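Beta-L-arabinobiosidase (Bacteroides thetaiotaomicron, PDB 5MQR) probably hydrolyses glycosidic linkages in arabinose-containing side chains as the gut bacterium breaks down complex plant pectin. Local coordinates at residues I489-E494 against V532-S537. Sequence-based numbering, arbitrary orientation. Where two conformers were deposited one is given.
Sequences IDFLDE and VEAVLS. With NA (sodium ion), chain I.
F491 reaches across to L536 and A534, and its side chain carries the whole contact. CB of F491 already lies 3.8 Å from CD2 of L536. The first torsion (chi1 -56°) sets CG opposite the carbonyl carbon, swinging the ring in over the same methyl: CG of F491 is 3.7 Å from CD2 of L536. CD2 of L536 makes a CH-pi contact over the ring face, 4.1 Å from the F491 centroid and 27° off the normal. Further out, the ring's own CD2 touches both leucine methyls, and CE2 of F491 stands 4.1 Å from CD1 of L536. Both leucine methyls sit over the same face of the ring, each offset from its centre, CD2 toward the CG end. At the tip, CZ of F491 meets CB of A534 at 3.9 Å, an oblique approach.

This is the facing-sheet packing of a beta-sandwich, within the sialidase-like carbohydrate-binding-module region. Strand 487-492 runs between 564-570 and 498-504 in one sheet; strand 530-537 runs between 470-479 and 542-547 in the other. The CA atoms of F491 and L536 are 9.1 Å apart, so side chains alone bridge the sheets. V473, I543, I567 and C499 add further packing around the phenyl group. Replacing F491 by an alanine takes the ring away, which would probably leave a gap between the sheets, with the L536 methyls and A534 CB losing their partner.

D490, the next residue back, faces the other side of its sheet and forms salt bridges to R501 and R570. Beyond the strand's end, the chain turns to bring the carbonyl O of E494 within 2.5 Å of the sodium ion, which the backbone O of Q44, the side-chain oxygen of N495 and three waters also bind.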
ATOM      1  N   ILE A 489       8.047  25.510 -10.097  1.00 23.19           N
ATOM      2  CA  ILE A 489       7.922  24.565  -8.996  1.00 23.26           C
ATOM      3  C   ILE A 489       6.496  24.672  -8.420  1.00 22.95           C
ATOM      4  O   ILE A 489       6.125  25.701  -7.848  1.00 23.12           O
ATOM      5  CB  ILE A 489       8.986  24.820  -7.898  1.00 23.72           C
ATOM      6  CG1 ILE A 489      10.387  24.744  -8.484  1.00 24.08           C
ATOM      7  CG2 ILE A 489       8.888  23.763  -6.800  1.00 23.63           C
ATOM      8  CD1 ILE A 489      11.462  25.205  -7.532  1.00 24.79           C
ATOM      9  N   ASP A 490       5.718  23.610  -8.588  1.00 22.61           N
ATOM     10  CA  ASP A 490       4.296  23.598  -8.262  1.00 23.28           C
ATOM     11  C   ASP A 490       4.014  22.619  -7.115  1.00 22.61           C
ATOM     12  O   ASP A 490       4.598  21.554  -7.059  1.00 21.42           O
ATOM     13  CB  ASP A 490       3.461  23.160  -9.483  1.00 23.88           C
ATOM     14  CG  ASP A 490       3.352  24.233 -10.566  1.00 25.30           C
ATOM     15  OD1 ASP A 490       4.023  25.300 -10.461  1.00 26.88           O
ATOM     16  OD2 ASP A 490       2.600  23.982 -11.555  1.00 25.66           O
ATOM     17  N   PHE A 491       3.073  22.979  -6.249  1.00 22.42           N
ATOM     18  CA  PHE A 491       2.611  22.102  -5.175  1.00 22.44           C
ATOM     19  C   PHE A 491       1.177  21.721  -5.508  1.00 22.05           C
ATOM     20  O   PHE A 491       0.322  22.584  -5.564  1.00 22.32           O
ATOM     21  CB  PHE A 491       2.721  22.837  -3.855  1.00 22.55           C
ATOM     22  CG  PHE A 491       4.107  23.335  -3.576  1.00 22.89           C
ATOM     23  CD1 PHE A 491       4.533  24.564  -4.079  1.00 23.39           C
ATOM     24  CD2 PHE A 491       5.008  22.553  -2.870  1.00 22.60           C
ATOM     25  CE1 PHE A 491       5.823  25.020  -3.840  1.00 23.90           C
ATOM     26  CE2 PHE A 491       6.290  23.000  -2.626  1.00 23.15           C
ATOM     27  CZ  PHE A 491       6.703  24.234  -3.109  1.00 23.57           C
ATOM     28  N   LEU A 492       0.946  20.439  -5.756  1.00 21.83           N
ATOM     29  CA  LEU A 492      -0.310  19.965  -6.344  1.00 22.23           C
ATOM     30  C   LEU A 492      -1.123  19.052  -5.431  1.00 22.05           C
ATOM     31  O   LEU A 492      -0.571  18.243  -4.704  1.00 20.72           O
ATOM     32  CB  LEU A 492      -0.071  19.157  -7.608  1.00 22.15           C
ATOM     33  CG  LEU A 492       0.636  19.688  -8.835  1.00 23.13           C
ATOM     34  CD1 LEU A 492       0.454  18.703  -9.983  1.00 23.24           C
ATOM     35  CD2 LEU A 492       0.107  21.046  -9.225  1.00 24.18           C
ATOM     36  N   ASP A 493      -2.445  19.162  -5.543  1.00 22.85           N
ATOM     37  CA  ASP A 493      -3.352  18.178  -4.992  1.00 22.98           C
ATOM     38  C   ASP A 493      -3.620  17.045  -6.007  1.00 23.19           C
ATOM     39  O   ASP A 493      -3.012  16.946  -7.086  1.00 22.19           O
ATOM     40  CB  ASP A 493      -4.616  18.868  -4.405  1.00 23.39           C
ATOM     41  CG  ASP A 493      -5.713  19.187  -5.444  1.00 24.64           C
ATOM     42  OD1 ASP A 493      -5.510  19.024  -6.675  1.00 24.54           O
ATOM     43  OD2 ASP A 493      -6.815  19.600  -5.000  1.00 24.47           O
ATOM     44  N   GLU A 494      -4.489  16.150  -5.601  1.00 24.59           N
ATOM     45  CA  GLU A 494      -4.822  14.950  -6.380  1.00 26.18           C
ATOM     46  C   GLU A 494      -5.638  15.250  -7.624  1.00 24.87           C
ATOM     47  O   GLU A 494      -5.844  14.347  -8.408  1.00 23.54           O
ATOM     48  CB  GLU A 494      -5.604  13.950  -5.511  1.00 29.05           C
ATOM     49  CG  GLU A 494      -6.840  14.589  -4.860  1.00 32.60           C
ATOM     50  CD  GLU A 494      -7.808  13.621  -4.220  1.00 36.81           C
ATOM     51  OE1 GLU A 494      -7.707  12.377  -4.434  1.00 40.55           O
ATOM     52  OE2 GLU A 494      -8.696  14.151  -3.511  1.00 39.44           O
ATOM     53  N   VAL A 532      16.457  25.901  -0.338  1.00 28.02           N
ATOM     54  CA  VAL A 532      15.084  26.377  -0.375  1.00 28.16           C
ATOM     55  C   VAL A 532      14.240  25.565   0.577  1.00 27.56           C
ATOM     56  O   VAL A 532      14.326  24.341   0.554  1.00 27.49           O
ATOM     57  CB  VAL A 532      14.455  26.242  -1.768  1.00 27.87           C
ATOM     58  CG1 VAL A 532      13.081  26.907  -1.791  1.00 27.91           C
ATOM     59  CG2 VAL A 532      15.369  26.880  -2.805  1.00 28.68           C
ATOM     60  N   GLU A 533      13.459  26.252   1.418  1.00 27.41           N
ATOM     61  CA  GLU A 533      12.467  25.587   2.282  0.50 27.11           C
ATOM     62  C   GLU A 533      11.125  26.273   2.091  1.00 26.73           C
ATOM     63  O   GLU A 533      11.005  27.479   2.175  1.00 27.76           O
ATOM     64  CB  GLU A 533      12.843  25.573   3.781  0.50 27.67           C
ATOM     65  CG  GLU A 533      11.922  24.648   4.604  0.50 27.51           C
ATOM     66  CD  GLU A 533      12.365  24.402   6.040  0.50 27.98           C
ATOM     67  OE1 GLU A 533      13.299  25.080   6.501  0.50 28.68           O
ATOM     68  OE2 GLU A 533      11.758  23.526   6.721  0.50 28.32           O
ATOM     69  N   ALA A 534      10.111  25.485   1.789  1.00 26.17           N
ATOM     70  CA  ALA A 534       8.765  25.979   1.611  1.00 25.51           C
ATOM     71  C   ALA A 534       7.884  25.365   2.717  1.00 25.06           C
ATOM     72  O   ALA A 534       7.885  24.143   2.911  1.00 24.42           O
ATOM     73  CB  ALA A 534       8.257  25.618   0.235  1.00 24.85           C
ATOM     74  N   VAL A 535       7.147  26.217   3.435  1.00 24.85           N
ATOM     75  CA  VAL A 535       6.216  25.791   4.468  1.00 24.57           C
ATOM     76  C   VAL A 535       4.804  26.194   4.037  1.00 24.29           C
ATOM     77  O   VAL A 535       4.530  27.387   3.875  1.00 24.05           O
ATOM     78  CB  VAL A 535       6.563  26.441   5.815  1.00 25.24           C
ATOM     79  CG1 VAL A 535       5.604  25.957   6.909  1.00 24.73           C
ATOM     80  CG2 VAL A 535       8.029  26.165   6.148  1.00 25.73           C
ATOM     81  N   LEU A 536       3.949  25.184   3.836  1.00 23.51           N
ATOM     82  CA  LEU A 536       2.604  25.333   3.315  1.00 23.66           C
ATOM     83  C   LEU A 536       1.584  24.863   4.361  1.00 23.66           C
ATOM     84  O   LEU A 536       1.773  23.826   4.989  1.00 22.96           O
ATOM     85  CB  LEU A 536       2.411  24.507   2.048  1.00 23.13           C
ATOM     86  CG  LEU A 536       3.311  24.862   0.865  1.00 23.82           C
ATOM     87  CD1 LEU A 536       4.633  24.103   0.919  1.00 23.50           C
ATOM     88  CD2 LEU A 536       2.591  24.574  -0.436  1.00 23.55           C
ATOM     89  N   SER A 537       0.495  25.609   4.507  1.00 24.02           N
ATOM     90  CA  SER A 537      -0.618  25.219   5.394  1.00 24.46           C
ATOM     91  C   SER A 537      -1.922  25.329   4.618  1.00 24.03           C
ATOM     92  O   SER A 537      -2.274  26.420   4.175  1.00 24.73           O
ATOM     93  CB  SER A 537      -0.661  26.116   6.642  1.00 25.12           C
ATOM     94  OG  SER A 537      -1.819  25.868   7.421  1.00 25.07           O
TER
HETATM   95 NA    NA I1208      -7.808  13.204  -9.366  1.00 30.96          NA
HETATM   96  O   HOH W   1      -9.747  12.882 -10.567  1.00 35.68           O
HETATM   97  O   HOH W   2      -6.625  11.480  -9.318  1.00 31.45           O
HETATM   98  O   HOH W   3      -9.403  12.626  -7.495  1.00 32.14           O